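Local coordinates for SusD-like protein BACOVA_02651 (Bacteroides ovatus, PDB 5E76) that binds xyloglucan at the cell surface and probably holds it there before its transport into the periplasm for degradation, at residues 25-30 against 65-70. Numbering follows the deposited sequence.
With BGC (beta-D-glucopyranose), chain B; XYS (alpha-D-xylopyranose), chain C; EDO (1,2-ethanediol), chain D.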
ATOM      1  N   PHE A  25      -9.563   0.567 -11.018  1.00 57.43           N
ATOM      2  CA  PHE A  25     -10.813   0.382 -10.284  1.00 58.30           C
ATOM      3  C   PHE A  25     -11.055  -1.037  -9.772  1.00 56.95           C
ATOM      4  O   PHE A  25     -11.440  -1.219  -8.616  1.00 56.89           O
ATOM      5  CB  PHE A  25     -12.010   0.818 -11.150  1.00 60.24           C
ATOM      6  CG  PHE A  25     -13.336   0.682 -10.448  1.00 61.31           C
ATOM      7  CD1 PHE A  25     -13.815   1.710  -9.643  1.00 62.69           C
ATOM      8  CD2 PHE A  25     -14.101  -0.480 -10.578  1.00 60.97           C
ATOM      9  CE1 PHE A  25     -15.026   1.607  -8.979  1.00 63.74           C
ATOM     10  CE2 PHE A  25     -15.315  -0.605  -9.919  1.00 62.00           C
ATOM     11  CZ  PHE A  25     -15.776   0.458  -9.098  1.00 63.41           C
ATOM     12  N   ASP A  26     -10.856  -2.028 -10.639  1.00 55.97           N
ATOM     13  CA  ASP A  26     -11.021  -3.435 -10.285  1.00 54.66           C
ATOM     14  C   ASP A  26     -10.124  -3.833  -9.074  1.00 53.03           C
ATOM     15  O   ASP A  26     -10.551  -4.516  -8.124  1.00 52.61           O
ATOM     16  CB  ASP A  26     -10.693  -4.293 -11.506  1.00 53.81           C
ATOM     17  CG  ASP A  26     -11.699  -4.125 -12.661  1.00 55.36           C
ATOM     18  OD1 ASP A  26     -12.553  -3.204 -12.619  1.00 57.15           O
ATOM     19  OD2 ASP A  26     -11.618  -4.938 -13.637  1.00 54.79           O
ATOM     20  N   TYR A  27      -8.868  -3.414  -9.113  1.00 52.16           N
ATOM     21  CA  TYR A  27      -7.989  -3.513  -7.921  1.00 50.90           C
ATOM     22  C   TYR A  27      -8.560  -2.766  -6.693  1.00 51.95           C
ATOM     23  O   TYR A  27      -8.758  -3.348  -5.615  1.00 51.40           O
ATOM     24  CB  TYR A  27      -6.592  -2.966  -8.254  1.00 50.13           C
ATOM     25  CG  TYR A  27      -5.626  -2.981  -7.107  1.00 48.91           C
ATOM     26  CD1 TYR A  27      -5.467  -4.119  -6.347  1.00 47.48           C
ATOM     27  CD2 TYR A  27      -4.845  -1.865  -6.806  1.00 49.20           C
ATOM     28  CE1 TYR A  27      -4.591  -4.160  -5.316  1.00 46.40           C
ATOM     29  CE2 TYR A  27      -3.954  -1.890  -5.759  1.00 48.11           C
ATOM     30  CZ  TYR A  27      -3.837  -3.042  -5.019  1.00 46.71           C
ATOM     31  OH  TYR A  27      -2.983  -3.140  -3.970  1.00 45.63           O
ATOM     32  N   ASN A  28      -8.850  -1.485  -6.875  1.00 53.56           N
ATOM     33  CA  ASN A  28      -9.153  -0.609  -5.728  1.00 54.53           C
ATOM     34  C   ASN A  28     -10.538  -0.892  -5.148  1.00 55.59           C
ATOM     35  O   ASN A  28     -10.770  -0.633  -3.974  1.00 55.93           O
ATOM     36  CB  ASN A  28      -9.048   0.872  -6.109  1.00 56.01           C
ATOM     37  CG  ASN A  28      -9.073   1.784  -4.888  1.00 56.76           C
ATOM     38  OD1 ASN A  28      -8.072   1.937  -4.198  1.00 55.78           O
ATOM     39  ND2 ASN A  28     -10.222   2.369  -4.615  1.00 58.52           N
ATOM     40  N   GLN A  29     -11.425  -1.462  -5.976  1.00 56.10           N
ATOM     41  CA  GLN A  29     -12.808  -1.731  -5.593  1.00 57.27           C
ATOM     42  C   GLN A  29     -12.912  -2.441  -4.236  1.00 56.50           C
ATOM     43  O   GLN A  29     -13.837  -2.188  -3.463  1.00 57.69           O
ATOM     44  CB  GLN A  29     -13.516  -2.569  -6.676  1.00 57.40           C
ATOM     45  CG  GLN A  29     -14.906  -3.048  -6.225  1.00 58.41           C
ATOM     46  CD  GLN A  29     -15.743  -3.798  -7.293  1.00 58.80           C
ATOM     47  OE1 GLN A  29     -15.272  -4.127  -8.389  1.00 58.16           O
ATOM     48  NE2 GLN A  29     -16.999  -4.070  -6.944  1.00 59.93           N
ATOM     49  N   ARG A  30     -11.967  -3.332  -3.961  1.00 54.58           N
ATOM     50  CA  ARG A  30     -12.020  -4.161  -2.767  1.00 53.74           C
ATOM     51  C   ARG A  30     -10.700  -4.873  -2.448  1.00 51.62           C
ATOM     52  O   ARG A  30     -10.190  -4.757  -1.338  1.00 51.10           O
ATOM     53  CB  ARG A  30     -13.125  -5.211  -2.893  1.00 54.01           C
ATOM     54  CG  ARG A  30     -12.949  -6.382  -1.914  1.00 52.69           C
ATOM     55  CD  ARG A  30     -14.251  -7.123  -1.657  1.00 53.50           C
ATOM     56  NE  ARG A  30     -15.229  -6.230  -1.059  1.00 55.40           N
ATOM     57  CZ  ARG A  30     -16.546  -6.366  -1.166  1.00 56.82           C
ATOM     58  NH1 ARG A  30     -17.067  -7.375  -1.855  1.00 56.56           N
ATOM     59  NH2 ARG A  30     -17.357  -5.479  -0.594  1.00 58.56           N
ATOM     60  N   SER A  65      -8.700 -12.693  -8.207  1.00 43.47           N
ATOM     61  CA  SER A  65      -9.224 -12.384  -9.521  1.00 44.53           C
ATOM     62  C   SER A  65      -9.423 -10.877  -9.703  1.00 46.06           C
ATOM     63  O   SER A  65      -9.015 -10.280 -10.708  1.00 46.40           O
ATOM     64  CB  SER A  65     -10.527 -13.132  -9.733  1.00 45.32           C
ATOM     65  OG  SER A  65     -10.308 -14.017 -10.771  1.00 44.58           O
ATOM     66  N   GLY A  66     -10.067 -10.264  -8.733  1.00 46.98           N
ATOM     67  CA  GLY A  66     -10.194  -8.831  -8.755  1.00 48.38           C
ATOM     68  C   GLY A  66      -8.854  -8.132  -8.948  1.00 47.65           C
ATOM     69  O   GLY A  66      -8.691  -7.363  -9.909  1.00 48.42           O
ATOM     70  N   ALA A  67      -7.896  -8.402  -8.058  1.00 46.24           N
ATOM     71  CA  ALA A  67      -6.613  -7.704  -8.086  1.00 45.59           C
ATOM     72  C   ALA A  67      -5.908  -7.904  -9.410  1.00 45.02           C
ATOM     73  O   ALA A  67      -5.349  -6.948  -9.986  1.00 45.52           O
ATOM     74  CB  ALA A  67      -5.726  -8.174  -6.944  1.00 44.06           C
ATOM     75  N   TRP A  68      -5.934  -9.158  -9.873  1.00 45.64           N
ATOM     76  CA  TRP A  68      -5.202  -9.575 -11.057  1.00 44.87           C
ATOM     77  C   TRP A  68      -5.746  -8.844 -12.289  1.00 46.42           C
ATOM     78  O   TRP A  68      -4.973  -8.306 -13.095  1.00 46.45           O
ATOM     79  CB  TRP A  68      -5.280 -11.103 -11.201  1.00 43.62           C
ATOM     80  CG  TRP A  68      -4.655 -11.677 -12.431  1.00 42.88           C
ATOM     81  CD1 TRP A  68      -5.285 -11.937 -13.625  1.00 43.63           C
ATOM     82  CD2 TRP A  68      -3.304 -12.127 -12.593  1.00 41.27           C
ATOM     83  NE1 TRP A  68      -4.404 -12.489 -14.517  1.00 42.61           N
ATOM     84  CE2 TRP A  68      -3.183 -12.616 -13.910  1.00 41.16           C
ATOM     85  CE3 TRP A  68      -2.176 -12.144 -11.763  1.00 39.96           C
ATOM     86  CZ2 TRP A  68      -1.994 -13.115 -14.410  1.00 39.83           C
ATOM     87  CZ3 TRP A  68      -0.995 -12.637 -12.268  1.00 38.63           C
ATOM     88  CH2 TRP A  68      -0.910 -13.120 -13.575  1.00 38.57           C
ATOM     89  N   SER A  69      -7.068  -8.768 -12.412  1.00 46.19           N
ATOM     90  CA  SER A  69      -7.663  -8.036 -13.520  1.00 47.81           C
ATOM     91  C   SER A  69      -7.376  -6.545 -13.438  1.00 48.91           C
ATOM     92  O   SER A  69      -7.100  -5.888 -14.447  1.00 49.63           O
ATOM     93  CB  SER A  69      -9.172  -8.225 -13.558  1.00 49.14           C
ATOM     94  OG  SER A  69      -9.788  -6.992 -13.921  1.00 51.04           O
ATOM     95  N   GLY A  70      -7.479  -6.003 -12.234  1.00 49.13           N
ATOM     96  CA  GLY A  70      -7.211  -4.599 -12.030  1.00 50.17           C
ATOM     97  C   GLY A  70      -5.832  -4.201 -12.509  1.00 49.40           C
ATOM     98  O   GLY A  70      -5.715  -3.233 -13.270  1.00 50.52           O
TER
HETATM   99  C2  BGC B   3     -20.759  -5.641  -2.775  1.00 73.69           C
HETATM  100  C3  BGC B   3     -21.406  -6.490  -1.755  1.00 71.61           C
HETATM  101  C4  BGC B   3     -22.451  -5.741  -1.070  1.00 71.65           C
HETATM  102  C5  BGC B   3     -23.458  -5.312  -2.049  1.00 71.76           C
HETATM  103  C6  BGC B   3     -24.648  -4.678  -1.357  1.00 81.01           C
HETATM  104  C1  BGC B   3     -21.799  -5.187  -3.827  1.00 71.42           C
HETATM  105  O2  BGC B   3     -19.703  -6.368  -3.388  1.00 71.03           O
HETATM  106  O3  BGC B   3     -20.388  -6.985  -0.823  1.00 64.54           O
HETATM  107  O4  BGC B   3     -23.114  -6.570  -0.067  1.00 66.21           O
HETATM  108  O5  BGC B   3     -22.832  -4.400  -3.013  1.00 67.85           O
HETATM  109  O6  BGC B   3     -25.155  -3.633  -2.152  1.00 83.13           O
HETATM  110  C1  XYS C   8     -17.986  -8.740   0.904  1.00 60.26           C
HETATM  111  C2  XYS C   8     -18.350  -9.910  -0.002  1.00 65.01           C
HETATM  112  C3  XYS C   8     -18.737 -11.137   0.815  1.00 63.57           C
HETATM  113  C4  XYS C   8     -17.702 -11.425   1.897  1.00 60.18           C
HETATM  114  C5  XYS C   8     -17.370 -10.163   2.685  1.00 54.45           C
HETATM  115  O2  XYS C   8     -19.442  -9.537  -0.850  1.00 63.70           O
HETATM  116  O3  XYS C   8     -18.853 -12.273  -0.052  1.00 62.31           O
HETATM  117  O4  XYS C   8     -18.203 -12.429   2.786  1.00 61.14           O
HETATM  118  O5  XYS C   8     -16.944  -9.136   1.794  1.00 55.10           O
HETATM  119  C1  EDO D 610      -3.964 -12.697 -18.628  1.00 53.44           C
HETATM  120  O1  EDO D 610      -4.349 -12.622 -17.253  1.00 53.26           O
HETATM  121  C2  EDO D 610      -4.089 -11.380 -19.388  1.00 55.09           C
HETATM  122  O2  EDO D 610      -2.796 -10.764 -19.327  1.00 54.49           O
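Asp-26 OD2 lies 2.8 Å from Ser-69 OG, the shortest polar approach between segments 25-30 and 65-70. Asp-26 CG stands beside its own backbone N, with chi1 at -67°. This carries the carboxylate along the flank of the second segment to the serine. The stem of the same side chain packs on bare backbone: Asp-26 CB is 3.5 Å from Gly-70 CA. Gly-70 also meets the main chain of the first segment, with its CA 3.6 Å from Tyr-27 N. Gly-70 has no side chain, so the two backbones meet here directly. The axes of the two segments come within 7.0 Å and run roughly antiparallel, at 146°. Both belong to the helical part of the SusD fold, helix 25-38 lying against helix 62-84. Tyr-27 flanks Gly-70 too, but its ring goes to Ala-67. With Tyr-27 CG turned opposite the backbone N (chi1 178°), the ring runs alongside the second segment and Tyr-27 CD1 sits 4.1 Å from Ala-67 CB. The methyl group meets the ring obliquely. Tyr-27 is buried, and its OH is hydrogen-bonded to Tyr-415 OH. At the far end of segment 25-30, Arg-30 reaches the bound glycan. One face of its guanidinium lies against xylose C1, and Arg-30 NH1 makes a weak hydrogen bond of 3.2 Å to O2 of the glucose. Asp-257 forms a salt bridge with Arg-30 NH2.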